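Local coordinates for protein PA0821 (PDB 7DRG) that probably acts as the immunity protein (antitoxin) that neutralises a VRR-NUC-domain nuclease effector of the bacterial type VI secretion system, at residues Ala122-Ser134 against Leu143-Gln155. Residues are numbered along the deposited sequence; the frame is centred on the assembly and turned at random.
Sequences AGAWLFDIYGKRS and LSVLEFSVPLLYQ
W125, just before strand 126-131, meets P151, the residue before the helix that begins at L152; the two segments pair as an antiparallel beta ladder, flanked by strands 109-114 and 34-46, within the type VI immunity family region. From W125 CB, CG swings anti to the carbonyl carbon (chi1 -64°), which brings the indole back to V150, P151 and Y154. The five-membered ring takes P151 on one face, a CH-pi contact with CD 3.5 Å from its centroid, and NE1 has P151 CG 3.3 Å away. On the six-membered ring, CZ3 touches V150 CG1 at 3.6 Å, and at the far end CH2 lies over one face of the Y154 ring, offset toward its rim, in an edge-to-face pair with planes at 67°. H72 stacks on the same indole, and Y154 OH is hydrogen-bonded to D161 OD2. Further along, F127 and I129 share a face with L146, whose CD1 sits over the F127 ring and also reaches I129 CG1; helix 161-173 packs on L146. On the other face, D128 and E147 form a hydrogen-bonded pair, and one water donates to D128 OD2 and E147 OE2, bridging two carboxylates while E147 OE1 is hydrogen-bonded to T43 OG1. A serine hydroxyl adds a bond near each end of the ladder: S144 OG accepts K132 N at 2.9 Å, nearly straight at 167°, and S149 OG, also bonded to N185 ND2, donates to A124 O at 2.8 Å from well above the carbonyl plane.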
loop_
_atom_site.group_PDB
_atom_site.type_symbol
_atom_site.label_atom_id
_atom_site.label_comp_id
_atom_site.label_asym_id
_atom_site.label_seq_id
_atom_site.Cartn_x
_atom_site.Cartn_y
_atom_site.Cartn_z
ATOM N N ALA B 122 -15.285 -6.257 -12.694
ATOM C CA ALA B 122 -14.785 -7.472 -12.062
ATOM C C ALA B 122 -15.914 -8.159 -11.309
ATOM O O ALA B 122 -16.788 -7.505 -10.737
ATOM C CB ALA B 122 -13.639 -7.146 -11.103
ATOM N N GLY B 123 -15.907 -9.493 -11.335
ATOM C CA GLY B 123 -16.899 -10.265 -10.623
ATOM C C GLY B 123 -16.235 -11.373 -9.829
ATOM O O GLY B 123 -15.129 -11.815 -10.142
ATOM N N ALA B 124 -16.940 -11.820 -8.789
ATOM C CA ALA B 124 -16.378 -12.799 -7.866
ATOM C C ALA B 124 -16.526 -14.238 -8.342
ATOM O O ALA B 124 -15.810 -15.107 -7.841
ATOM C CB ALA B 124 -17.022 -12.641 -6.485
ATOM N N TRP B 125 -17.415 -14.505 -9.296
ATOM C CA TRP B 125 -17.532 -15.812 -9.929
ATOM C C TRP B 125 -16.794 -15.763 -11.260
ATOM O O TRP B 125 -16.997 -14.831 -12.045
ATOM C CB TRP B 125 -18.992 -16.189 -10.179
ATOM C CG TRP B 125 -19.851 -16.371 -8.958
ATOM C CD1 TRP B 125 -20.614 -15.427 -8.346
ATOM C CD2 TRP B 125 -20.074 -17.596 -8.242
ATOM N NE1 TRP B 125 -21.287 -15.978 -7.279
ATOM C CE2 TRP B 125 -20.971 -17.308 -7.194
ATOM C CE3 TRP B 125 -19.594 -18.900 -8.378
ATOM C CZ2 TRP B 125 -21.396 -18.276 -6.286
ATOM C CZ3 TRP B 125 -20.020 -19.865 -7.477
ATOM C CH2 TRP B 125 -20.915 -19.545 -6.445
ATOM N N LEU B 126 -15.947 -16.756 -11.509
ATOM C CA LEU B 126 -15.111 -16.770 -12.704
ATOM C C LEU B 126 -14.894 -18.204 -13.158
ATOM O O LEU B 126 -14.697 -19.097 -12.330
ATOM C CB LEU B 126 -13.753 -16.117 -12.433
ATOM C CG LEU B 126 -12.700 -16.252 -13.534
ATOM C CD1 LEU B 126 -12.984 -15.244 -14.626
ATOM C CD2 LEU B 126 -11.287 -16.090 -12.975
ATOM N N PHE B 127 -14.924 -18.421 -14.473
ATOM C CA PHE B 127 -14.440 -19.672 -15.053
ATOM C C PHE B 127 -13.770 -19.292 -16.363
ATOM O O PHE B 127 -14.447 -18.848 -17.289
ATOM C CB PHE B 127 -15.581 -20.670 -15.273
ATOM C CG PHE B 127 -15.126 -22.058 -15.639
ATOM C CD1 PHE B 127 -14.927 -22.413 -16.970
ATOM C CD2 PHE B 127 -14.930 -23.025 -14.660
ATOM C CE1 PHE B 127 -14.534 -23.699 -17.317
ATOM C CE2 PHE B 127 -14.543 -24.326 -15.015
ATOM C CZ PHE B 127 -14.335 -24.652 -16.326
ATOM N N ASP B 128 -12.450 -19.452 -16.434
ATOM C CA ASP B 128 -11.654 -18.891 -17.521
ATOM C C ASP B 128 -10.755 -19.978 -18.095
ATOM O O ASP B 128 -9.868 -20.475 -17.395
ATOM C CB ASP B 128 -10.822 -17.715 -16.991
ATOM C CG ASP B 128 -10.063 -16.968 -18.071
ATOM O OD1 ASP B 128 -9.984 -17.427 -19.225
ATOM O OD2 ASP B 128 -9.533 -15.887 -17.742
ATOM N N ILE B 129 -10.962 -20.325 -19.369
ATOM C CA ILE B 129 -10.126 -21.291 -20.074
ATOM C C ILE B 129 -9.255 -20.551 -21.070
ATOM O O ILE B 129 -9.760 -19.762 -21.877
ATOM C CB ILE B 129 -10.960 -22.350 -20.811
ATOM C CG1 ILE B 129 -11.800 -23.162 -19.830
ATOM C CG2 ILE B 129 -10.042 -23.268 -21.625
ATOM C CD1 ILE B 129 -12.884 -23.966 -20.540
ATOM N N TYR B 130 -7.954 -20.821 -21.031
ATOM C CA TYR B 130 -7.007 -20.293 -22.013
ATOM C C TYR B 130 -6.224 -21.489 -22.547
ATOM O O TYR B 130 -5.355 -22.024 -21.855
ATOM C CB TYR B 130 -6.110 -19.238 -21.376
ATOM C CG TYR B 130 -5.041 -18.674 -22.282
ATOM C CD1 TYR B 130 -5.307 -17.595 -23.100
ATOM C CD2 TYR B 130 -3.758 -19.202 -22.278
ATOM C CE1 TYR B 130 -4.330 -17.067 -23.918
ATOM C CE2 TYR B 130 -2.776 -18.682 -23.088
ATOM C CZ TYR B 130 -3.072 -17.619 -23.908
ATOM O OH TYR B 130 -2.100 -17.086 -24.725
ATOM N N GLY B 131 -6.543 -21.920 -23.771
ATOM C CA GLY B 131 -6.024 -23.175 -24.279
ATOM C C GLY B 131 -5.192 -23.036 -25.534
ATOM O O GLY B 131 -5.664 -22.473 -26.524
ATOM N N LYS B 132 -3.958 -23.537 -25.504
ATOM C CA LYS B 132 -3.043 -23.373 -26.630
ATOM C C LYS B 132 -3.461 -24.244 -27.809
ATOM O O LYS B 132 -4.003 -25.339 -27.639
ATOM C CB LYS B 132 -1.614 -23.724 -26.218
ATOM C CG LYS B 132 -1.133 -22.990 -24.967
ATOM C CD LYS B 132 -1.284 -21.483 -25.128
ATOM C CE LYS B 132 -0.286 -20.942 -26.131
ATOM N NZ LYS B 132 -0.455 -19.471 -26.356
ATOM N N ARG B 133 -3.175 -23.751 -29.014
ATOM C CA ARG B 133 -3.426 -24.512 -30.230
ATOM C C ARG B 133 -2.446 -25.673 -30.348
ATOM O O ARG B 133 -1.339 -25.640 -29.803
ATOM C CB ARG B 133 -3.289 -23.615 -31.464
ATOM C CG ARG B 133 -4.068 -22.326 -31.396
ATOM C CD ARG B 133 -3.574 -21.370 -32.468
ATOM N NE ARG B 133 -4.196 -20.057 -32.372
ATOM C CZ ARG B 133 -5.335 -19.730 -32.974
ATOM N NH1 ARG B 133 -5.980 -20.624 -33.709
ATOM N NH2 ARG B 133 -5.831 -18.507 -32.838
ATOM N N SER B 134 -2.858 -26.700 -31.100
ATOM C CA SER B 134 -2.001 -27.862 -31.297
ATOM C C SER B 134 -0.621 -27.465 -31.815
ATOM O O SER B 134 0.398 -27.943 -31.309
ATOM C CB SER B 134 -2.671 -28.847 -32.259
ATOM O OG SER B 134 -1.775 -29.872 -32.648
ATOM N N LEU B 143 1.565 -24.829 -22.646
ATOM C CA LEU B 143 0.958 -24.774 -21.322
ATOM C C LEU B 143 -0.315 -23.937 -21.375
ATOM O O LEU B 143 -0.275 -22.762 -21.761
ATOM C CB LEU B 143 1.945 -24.199 -20.306
ATOM C CG LEU B 143 1.566 -24.411 -18.841
ATOM C CD1 LEU B 143 1.416 -25.902 -18.551
ATOM C CD2 LEU B 143 2.623 -23.769 -17.956
ATOM N N SER B 144 -1.435 -24.544 -20.999
ATOM C CA SER B 144 -2.729 -23.882 -20.927
ATOM C C SER B 144 -3.101 -23.618 -19.467
ATOM O O SER B 144 -2.441 -24.083 -18.533
ATOM C CB SER B 144 -3.795 -24.730 -21.626
ATOM O OG SER B 144 -3.477 -24.893 -23.008
ATOM N N VAL B 145 -4.168 -22.844 -19.269
ATOM C CA VAL B 145 -4.543 -22.386 -17.933
ATOM C C VAL B 145 -6.051 -22.473 -17.768
ATOM O O VAL B 145 -6.803 -22.048 -18.649
ATOM C CB VAL B 145 -4.075 -20.939 -17.667
ATOM C CG1 VAL B 145 -4.612 -20.448 -16.324
ATOM C CG2 VAL B 145 -2.555 -20.836 -17.711
ATOM N N LEU B 146 -6.491 -23.011 -16.633
ATOM C CA LEU B 146 -7.865 -22.878 -16.168
ATOM C C LEU B 146 -7.841 -22.099 -14.864
ATOM O O LEU B 146 -7.133 -22.485 -13.930
ATOM C CB LEU B 146 -8.522 -24.244 -15.933
ATOM C CG LEU B 146 -9.882 -24.211 -15.231
ATOM C CD1 LEU B 146 -10.915 -23.443 -16.047
ATOM C CD2 LEU B 146 -10.389 -25.622 -14.964
ATOM N N GLU B 147 -8.618 -21.022 -14.795
ATOM C CA GLU B 147 -8.785 -20.263 -13.561
ATOM C C GLU B 147 -10.263 -20.178 -13.235
ATOM O O GLU B 147 -11.093 -19.994 -14.128
ATOM C CB GLU B 147 -8.226 -18.840 -13.665
ATOM C CG GLU B 147 -6.737 -18.737 -13.792
ATOM C CD GLU B 147 -6.242 -17.366 -13.373
ATOM O OE1 GLU B 147 -5.553 -17.285 -12.343
ATOM O OE2 GLU B 147 -6.564 -16.366 -14.062
ATOM N N PHE B 148 -10.596 -20.298 -11.956
ATOM C CA PHE B 148 -11.993 -20.227 -11.573
ATOM C C PHE B 148 -12.077 -19.696 -10.155
ATOM O O PHE B 148 -11.121 -19.786 -9.383
ATOM C CB PHE B 148 -12.683 -21.594 -11.702
ATOM C CG PHE B 148 -12.242 -22.589 -10.678
ATOM C CD1 PHE B 148 -11.014 -23.211 -10.785
ATOM C CD2 PHE B 148 -13.050 -22.885 -9.592
ATOM C CE1 PHE B 148 -10.602 -24.133 -9.822
ATOM C CE2 PHE B 148 -12.647 -23.801 -8.624
ATOM C CZ PHE B 148 -11.415 -24.423 -8.748
ATOM N N SER B 149 -13.221 -19.112 -9.817
ATOM C CA SER B 149 -13.311 -18.496 -8.506
ATOM C C SER B 149 -14.745 -18.476 -8.013
ATOM O O SER B 149 -15.698 -18.512 -8.794
ATOM C CB SER B 149 -12.758 -17.064 -8.528
ATOM O OG SER B 149 -13.642 -16.195 -9.221
ATOM N N VAL B 150 -14.872 -18.386 -6.692
ATOM C CA VAL B 150 -16.155 -18.173 -6.025
ATOM C C VAL B 150 -16.004 -17.011 -5.049
ATOM O O VAL B 150 -14.884 -16.659 -4.646
ATOM C CB VAL B 150 -16.629 -19.443 -5.280
ATOM C CG1 VAL B 150 -16.721 -20.648 -6.229
ATOM C CG2 VAL B 150 -15.709 -19.737 -4.081
ATOM N N PRO B 151 -17.121 -16.412 -4.628
ATOM C CA PRO B 151 -17.053 -15.324 -3.645
ATOM C C PRO B 151 -16.615 -15.820 -2.279
ATOM O O PRO B 151 -16.804 -16.984 -1.919
ATOM C CB PRO B 151 -18.494 -14.796 -3.590
ATOM C CG PRO B 151 -19.155 -15.316 -4.823
ATOM C CD PRO B 151 -18.480 -16.592 -5.165
ATOM N N LEU B 152 -16.032 -14.904 -1.506
ATOM C CA LEU B 152 -15.626 -15.241 -0.145
ATOM C C LEU B 152 -16.824 -15.611 0.719
ATOM O O LEU B 152 -16.733 -16.511 1.562
ATOM C CB LEU B 152 -14.858 -14.075 0.477
ATOM C CG LEU B 152 -13.554 -13.666 -0.212
ATOM C CD1 LEU B 152 -12.831 -12.618 0.629
ATOM C CD2 LEU B 152 -12.644 -14.850 -0.443
ATOM N N LEU B 153 -17.951 -14.919 0.539
ATOM C CA LEU B 153 -19.132 -15.233 1.337
ATOM C C LEU B 153 -19.666 -16.614 0.990
ATOM O O LEU B 153 -20.119 -17.350 1.874
ATOM C CB LEU B 153 -20.213 -14.168 1.136
ATOM C CG LEU B 153 -21.489 -14.334 1.970
ATOM C CD1 LEU B 153 -21.174 -14.311 3.472
ATOM C CD2 LEU B 153 -22.513 -13.266 1.615
ATOM N N TYR B 154 -19.608 -16.989 -0.289
ATOM C CA TYR B 154 -19.987 -18.346 -0.666
ATOM C C TYR B 154 -19.098 -19.366 0.032
ATOM O O TYR B 154 -19.581 -20.378 0.556
ATOM C CB TYR B 154 -19.918 -18.520 -2.189
ATOM C CG TYR B 154 -20.485 -19.848 -2.619
ATOM C CD1 TYR B 154 -21.836 -19.986 -2.888
ATOM C CD2 TYR B 154 -19.678 -20.973 -2.707
ATOM C CE1 TYR B 154 -22.364 -21.202 -3.249
ATOM C CE2 TYR B 154 -20.198 -22.202 -3.064
ATOM C CZ TYR B 154 -21.541 -22.306 -3.340
ATOM O OH TYR B 154 -22.074 -23.524 -3.692
ATOM N N GLN B 155 -17.786 -19.120 0.033
ATOM C CA GLN B 155 -16.852 -20.026 0.692
ATOM C C GLN B 155 -17.164 -20.172 2.177
ATOM O O GLN B 155 -17.107 -21.281 2.719
ATOM C CB GLN B 155 -15.413 -19.540 0.486
ATOM C CG GLN B 155 -14.396 -20.196 1.419
ATOM C CD GLN B 155 -14.232 -21.689 1.177
ATOM O OE1 GLN B 155 -14.541 -22.193 0.099
ATOM N NE2 GLN B 155 -13.729 -22.395 2.182
HETATM O O HOH W 1 -8.773 -15.054 -15.187
#